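Local atomic coordinates of fucolectin-related protein (Streptococcus pneumoniae, PDB entry 2WMF), a protein that probably hydrolyses blood-group carbohydrate antigens of the host, as a family 98 glycoside hydrolase. Residues A[267-279]-A[289-301]. Residues are numbered along the deposited sequence; the frame is centred on the assembly and turned at random.
Sequences YASEPESMIAMEM and VYNFECAAYTFMT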
# COMPACT_ATOMS: atom_id res chain seq x y z
N TYR A 267 16.38 -3.56 -3.26
CA TYR A 267 15.08 -3.74 -2.60
C TYR A 267 15.07 -3.20 -1.17
O TYR A 267 14.01 -3.12 -0.52
CB TYR A 267 14.58 -5.18 -2.66
CG TYR A 267 15.33 -6.27 -1.92
CD1 TYR A 267 15.62 -6.17 -0.55
CD2 TYR A 267 15.60 -7.51 -2.56
CE1 TYR A 267 16.27 -7.23 0.13
CE2 TYR A 267 16.23 -8.57 -1.87
CZ TYR A 267 16.57 -8.44 -0.55
OH TYR A 267 17.13 -9.52 0.12
N ALA A 268 16.26 -2.80 -0.67
CA ALA A 268 16.40 -2.16 0.63
C ALA A 268 16.67 -0.66 0.52
O ALA A 268 17.12 -0.01 1.48
CB ALA A 268 17.52 -2.91 1.47
N SER A 269 16.32 -0.09 -0.65
CA SER A 269 16.63 1.28 -0.96
C SER A 269 15.44 2.21 -1.30
O SER A 269 15.62 3.41 -1.45
CB SER A 269 17.69 1.35 -2.06
OG SER A 269 18.92 0.74 -1.63
N GLU A 270 14.23 1.68 -1.39
CA GLU A 270 13.05 2.56 -1.54
C GLU A 270 12.90 3.36 -0.23
O GLU A 270 12.83 2.74 0.85
CB GLU A 270 11.78 1.77 -1.81
CG GLU A 270 10.57 2.69 -1.91
CD GLU A 270 9.26 2.09 -2.37
OE1 GLU A 270 9.26 1.00 -2.97
OE2 GLU A 270 8.21 2.79 -2.14
N PRO A 271 12.87 4.70 -0.30
CA PRO A 271 12.76 5.48 0.95
C PRO A 271 11.60 4.99 1.85
O PRO A 271 10.49 4.69 1.38
CB PRO A 271 12.55 6.89 0.45
CG PRO A 271 13.25 6.91 -0.84
CD PRO A 271 12.98 5.58 -1.47
N GLU A 272 11.90 4.92 3.14
CA GLU A 272 10.92 4.44 4.15
C GLU A 272 9.60 5.20 4.09
O GLU A 272 8.52 4.61 4.06
CB GLU A 272 11.52 4.53 5.56
CG GLU A 272 12.67 3.52 5.81
CD GLU A 272 14.06 3.95 5.45
OE1 GLU A 272 14.26 4.89 4.62
OE2 GLU A 272 15.00 3.32 6.04
N SER A 273 9.68 6.52 4.05
CA SER A 273 8.46 7.33 4.00
C SER A 273 7.72 7.14 2.67
O SER A 273 6.50 7.33 2.59
CB SER A 273 8.79 8.80 4.18
OG SER A 273 9.75 9.17 3.23
N MET A 274 8.44 6.76 1.62
CA MET A 274 7.76 6.52 0.35
C MET A 274 6.89 5.24 0.39
O MET A 274 5.87 5.16 -0.30
CB MET A 274 8.75 6.46 -0.82
CG MET A 274 8.11 6.21 -2.19
SD MET A 274 9.38 6.28 -3.50
CE MET A 274 8.48 5.46 -4.82
N ILE A 275 7.31 4.25 1.17
CA ILE A 275 6.47 3.07 1.43
C ILE A 275 5.09 3.54 2.02
O ILE A 275 4.00 3.13 1.56
CB ILE A 275 7.13 2.10 2.40
CG1 ILE A 275 8.42 1.52 1.82
CG2 ILE A 275 6.19 0.91 2.70
CD1 ILE A 275 9.30 0.88 2.88
N ALA A 276 5.18 4.44 3.00
CA ALA A 276 3.98 5.08 3.58
C ALA A 276 3.15 5.87 2.57
O ALA A 276 1.89 5.86 2.63
CB ALA A 276 4.34 5.91 4.80
N MET A 277 3.82 6.57 1.65
CA MET A 277 3.08 7.28 0.60
C MET A 277 2.29 6.32 -0.32
O MET A 277 1.13 6.60 -0.70
CB MET A 277 4.04 8.15 -0.19
CG MET A 277 4.61 9.29 0.68
SD MET A 277 6.24 9.97 0.19
CE MET A 277 5.94 10.19 -1.49
N GLU A 278 2.88 5.17 -0.67
CA GLU A 278 2.15 4.11 -1.36
C GLU A 278 0.91 3.63 -0.54
O GLU A 278 -0.16 3.44 -1.10
CB GLU A 278 3.06 2.93 -1.75
CG GLU A 278 4.29 3.27 -2.57
CD GLU A 278 4.85 2.07 -3.28
OE1 GLU A 278 4.06 1.23 -3.76
OE2 GLU A 278 6.10 1.91 -3.34
N MET A 279 1.08 3.48 0.78
CA MET A 279 -0.06 3.13 1.63
C MET A 279 -1.12 4.24 1.60
O MET A 279 -2.32 3.97 1.56
CB MET A 279 0.36 2.89 3.09
CG MET A 279 1.41 1.75 3.26
SD MET A 279 2.10 1.73 4.95
CE MET A 279 0.69 1.20 5.94
N VAL A 289 -6.46 -3.09 3.33
CA VAL A 289 -5.57 -4.22 3.54
C VAL A 289 -4.19 -3.86 2.97
O VAL A 289 -4.09 -3.48 1.84
CB VAL A 289 -6.12 -5.52 2.87
CG1 VAL A 289 -5.07 -6.64 2.96
CG2 VAL A 289 -7.46 -5.92 3.52
N TYR A 290 -3.16 -4.03 3.79
CA TYR A 290 -1.77 -3.62 3.47
C TYR A 290 -0.81 -4.78 3.69
O TYR A 290 -0.77 -5.37 4.79
CB TYR A 290 -1.37 -2.44 4.36
CG TYR A 290 -2.32 -1.26 4.35
CD1 TYR A 290 -2.11 -0.17 3.52
CD2 TYR A 290 -3.41 -1.21 5.22
CE1 TYR A 290 -2.97 0.91 3.52
CE2 TYR A 290 -4.30 -0.14 5.23
CZ TYR A 290 -4.07 0.93 4.37
OH TYR A 290 -4.92 2.02 4.38
N ASN A 291 -0.05 -5.09 2.64
CA ASN A 291 0.95 -6.13 2.63
C ASN A 291 2.22 -5.56 1.98
O ASN A 291 2.13 -4.54 1.33
CB ASN A 291 0.42 -7.36 1.85
CG ASN A 291 1.10 -8.68 2.19
OD1 ASN A 291 2.13 -8.75 2.88
ND2 ASN A 291 0.47 -9.77 1.71
N PHE A 292 3.36 -6.23 2.16
CA PHE A 292 4.66 -5.66 1.80
C PHE A 292 5.68 -6.71 1.39
O PHE A 292 5.70 -7.82 1.95
CB PHE A 292 5.26 -4.87 2.98
CG PHE A 292 4.36 -3.77 3.42
CD1 PHE A 292 4.43 -2.51 2.84
CD2 PHE A 292 3.35 -4.04 4.34
CE1 PHE A 292 3.56 -1.50 3.21
CE2 PHE A 292 2.44 -3.04 4.72
CZ PHE A 292 2.53 -1.77 4.12
N GLU A 293 6.53 -6.32 0.45
CA GLU A 293 7.80 -6.98 0.18
C GLU A 293 8.81 -5.87 -0.10
O GLU A 293 8.42 -4.75 -0.31
CB GLU A 293 7.69 -7.86 -1.08
CG GLU A 293 6.70 -8.99 -1.01
CD GLU A 293 6.76 -9.95 -2.23
OE1 GLU A 293 7.88 -10.22 -2.75
OE2 GLU A 293 5.67 -10.42 -2.66
N CYS A 294 10.11 -6.16 -0.11
CA CYS A 294 10.77 -7.39 0.38
C CYS A 294 11.02 -7.30 1.90
O CYS A 294 11.64 -6.34 2.38
CB CYS A 294 12.11 -7.53 -0.31
SG CYS A 294 13.12 -8.94 0.30
N ALA A 295 10.55 -8.33 2.62
CA ALA A 295 10.47 -8.38 4.08
C ALA A 295 11.79 -8.24 4.78
O ALA A 295 11.84 -7.80 5.93
CB ALA A 295 9.79 -9.70 4.52
N ALA A 296 12.90 -8.54 4.08
CA ALA A 296 14.21 -8.27 4.66
C ALA A 296 14.42 -6.80 4.95
O ALA A 296 15.18 -6.45 5.88
CB ALA A 296 15.38 -8.83 3.79
N TYR A 297 13.81 -5.95 4.11
CA TYR A 297 13.79 -4.52 4.33
C TYR A 297 12.54 -4.03 5.04
O TYR A 297 12.63 -3.23 5.95
CB TYR A 297 13.87 -3.81 2.98
CG TYR A 297 13.88 -2.29 3.05
CD1 TYR A 297 14.77 -1.61 3.85
CD2 TYR A 297 13.01 -1.53 2.24
CE1 TYR A 297 14.83 -0.25 3.85
CE2 TYR A 297 13.06 -0.17 2.24
CZ TYR A 297 13.95 0.50 3.04
OH TYR A 297 14.03 1.89 3.06
N THR A 298 11.40 -4.52 4.61
CA THR A 298 10.10 -3.97 5.03
C THR A 298 9.57 -4.56 6.35
O THR A 298 8.57 -4.05 6.86
CB THR A 298 9.01 -4.12 3.92
OG1 THR A 298 8.88 -5.49 3.52
CG2 THR A 298 9.36 -3.31 2.66
N PHE A 299 10.17 -5.62 6.88
CA PHE A 299 9.66 -6.24 8.10
C PHE A 299 10.72 -6.53 9.15
O PHE A 299 10.82 -5.81 10.13
CB PHE A 299 8.82 -7.49 7.77
CG PHE A 299 8.18 -8.16 8.96
CD1 PHE A 299 7.66 -7.40 10.05
CD2 PHE A 299 8.07 -9.54 9.00
CE1 PHE A 299 7.07 -8.03 11.14
CE2 PHE A 299 7.48 -10.18 10.08
CZ PHE A 299 6.98 -9.41 11.15
N MET A 300 11.58 -7.53 8.90
CA MET A 300 12.40 -8.08 10.01
C MET A 300 13.47 -9.01 9.41
O MET A 300 13.22 -9.73 8.46
CB MET A 300 11.48 -8.87 10.96
CG MET A 300 11.96 -9.18 12.29
SD MET A 300 10.62 -9.88 13.34
CE MET A 300 10.27 -11.43 12.55
N THR A 301 14.66 -9.00 10.02
CA THR A 301 15.64 -10.06 9.83
C THR A 301 16.18 -10.41 11.22
O THR A 301 16.33 -9.54 12.12
CB THR A 301 16.81 -9.68 8.87
OG1 THR A 301 17.61 -8.66 9.46
CG2 THR A 301 16.25 -9.26 7.41
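Tyr-297 lies against residues 267-271, and its OH donates a hydrogen bond to Glu-270 O (2.7 Å). The contact lies in a (beta/alpha)8 barrel. Helix 272-279 packs outside the eighth strand, 289-293, which it precedes in the chain, and the two run roughly antiparallel (145°). The Tyr-297 ring takes Ala-268 on one face: Ala-268 CA stands 3.7 Å from the ring centroid, a CH-pi contact. CG of Tyr-297 is anti to the backbone N (chi1 -179°), which extends the ring from its short helix to these residues. The hydroxyl approaches the Glu-270 carbonyl tilted 31° from its plane.

Further along, Ile-275 CG2 meets Phe-292 CE1 at 3.6 Å. Met-279 crosses Phe-292 at about a right angle. Its SD reaches Phe-292 CZ at 3.6 Å, a Met-aromatic contact at the ring edge. Met-279 CB also touches Tyr-290 CE1.

A cis peptide links Glu-293 to Cys-294, the N-cap of helix 295-298. Cys-294 SG rests over the centre of the Tyr-267 ring, 3.5 Å above its plane, a Cys sulfur-aromatic contact.

Outside the two segments, Ile-313 of helix 307-322 touches both Ile-275 and Phe-292. The Glu-272 carboxylate lies near the Tyr-297 hydroxyl but is not hydrogen-bonded to it. Lys-488 holds its OE1, Tyr-519 and Thr-486 its OE2. Tyr-267 OH is hydrogen-bonded to Glu-508 OE2.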